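Local coordinates for protein putative nucleoside-diphosphate-sugar epimerase (Staphylococcus aureus subsp. aureus, PDB 3E48) that is of unknown function but probably binds a dinucleotide cofactor in a Rossmann-type domain, as nucleoside-diphosphate-sugar epimerases do, at residues I182-I185 against T190-K193. Sequence-based numbering, arbitrary orientation.
Sequences IAII and TWGK
Trp191 returns to the last turns of helix 174-186, the helix that precedes its loop, and meets Ile184 with one edge of its indole. From CB the side chain leaves with CG beside the backbone N and anti to the carbonyl carbon (chi1 -61°); with CD1 also nearly eclipsing CA, the pyrrole edge of the ring comes to face the helix. CD1 lies 3.5 Å from Ile184 O and 3.8 Å from CG2 of Ile184, the latter an apolar touch between an aromatic CH and a methyl. The next atom, NE1, donates a hydrogen bond to Ile184 O at 2.8 Å. The acceptor lies almost in the indole plane, where the N-H points, yet the bond is bent at the hydrogen (145°), and the nitrogen sits well above the plane of the Ile184 carbonyl, not on a lone pair. Near the C-terminal end of a helix the carbonyls begin to run out of main-chain N-H partners, and tryptophan suits the place because it brings a single donor on an otherwise apolar ring. Further along the edge, CZ2 passes 3.8 Å from Ile185 O.

In this Rossmann-like fold the helix lies against the central, largely parallel sheet and the loop leads on into strand 194-203. Ile184 packs on Val138 of strand 134-143 and Ile185 on Val70 of strand 68-71, a role for which branched aliphatic residues are well shaped, while the indole also touches Thr136 and meets the ring of His100.

Beside the indole, Thr190 turns its CB to the helix. Its OG1 stands between the backbone N and the carbonyl carbon (chi1 64°), 3.3 Å from Ile184 O and 3.4 Å from CG2 of Ile184. Threonine suits the position because its short hydroxyl reaches Asn187 O, and the hydrogen bond between them fixes the rotation of the side chain.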
# COMPACT_ATOMS: atom_id res chain seq x y z
N ILE B 182 -5.04 22.44 -8.99
CA ILE B 182 -5.97 23.32 -9.71
C ILE B 182 -5.80 23.12 -11.21
O ILE B 182 -6.78 23.05 -11.96
CB ILE B 182 -5.71 24.80 -9.35
CG1 ILE B 182 -6.18 25.09 -7.92
CG2 ILE B 182 -6.39 25.72 -10.37
CD1 ILE B 182 -7.68 24.99 -7.71
N ALA B 183 -4.55 23.02 -11.67
CA ALA B 183 -4.28 22.83 -13.09
C ALA B 183 -4.91 21.52 -13.57
O ALA B 183 -5.44 21.45 -14.68
CB ALA B 183 -2.78 22.81 -13.34
N ILE B 184 -4.85 20.49 -12.73
CA ILE B 184 -5.44 19.20 -13.09
C ILE B 184 -6.96 19.33 -13.17
O ILE B 184 -7.57 18.89 -14.14
CB ILE B 184 -5.06 18.12 -12.06
CG1 ILE B 184 -3.55 17.90 -12.08
CG2 ILE B 184 -5.81 16.82 -12.37
CD1 ILE B 184 -3.04 16.94 -11.03
N ILE B 185 -7.55 19.94 -12.14
CA ILE B 185 -8.99 20.12 -12.09
C ILE B 185 -9.53 20.85 -13.31
O ILE B 185 -10.52 20.43 -13.91
CB ILE B 185 -9.40 20.91 -10.81
CG1 ILE B 185 -9.12 20.08 -9.56
CG2 ILE B 185 -10.89 21.27 -10.86
CD1 ILE B 185 -9.34 20.82 -8.25
N THR B 190 -6.01 15.88 -18.38
CA THR B 190 -4.92 15.44 -17.51
C THR B 190 -5.37 14.34 -16.56
O THR B 190 -4.56 13.73 -15.88
CB THR B 190 -4.39 16.61 -16.65
OG1 THR B 190 -5.42 17.05 -15.76
CG2 THR B 190 -3.94 17.77 -17.52
N TRP B 191 -6.67 14.08 -16.53
CA TRP B 191 -7.23 13.07 -15.64
C TRP B 191 -6.86 11.63 -16.01
O TRP B 191 -6.53 11.33 -17.16
CB TRP B 191 -8.76 13.20 -15.60
CG TRP B 191 -9.25 14.53 -15.08
CD1 TRP B 191 -8.49 15.62 -14.76
CD2 TRP B 191 -10.61 14.89 -14.80
NE1 TRP B 191 -9.30 16.64 -14.29
CE2 TRP B 191 -10.61 16.21 -14.31
CE3 TRP B 191 -11.84 14.21 -14.92
CZ2 TRP B 191 -11.78 16.88 -13.94
CZ3 TRP B 191 -13.00 14.87 -14.55
CH2 TRP B 191 -12.96 16.19 -14.07
N GLY B 192 -6.91 10.74 -15.01
CA GLY B 192 -6.62 9.33 -15.25
C GLY B 192 -5.16 8.95 -15.24
O GLY B 192 -4.80 7.82 -15.55
N LYS B 193 -4.30 9.89 -14.87
CA LYS B 193 -2.88 9.63 -14.83
C LYS B 193 -2.36 9.76 -13.40
O LYS B 193 -3.04 10.29 -12.52
CB LYS B 193 -2.15 10.60 -15.75
CG LYS B 193 -0.75 10.15 -16.11
CD LYS B 193 -0.78 8.87 -16.93
CE LYS B 193 0.44 8.01 -16.64
NZ LYS B 193 0.42 7.55 -15.22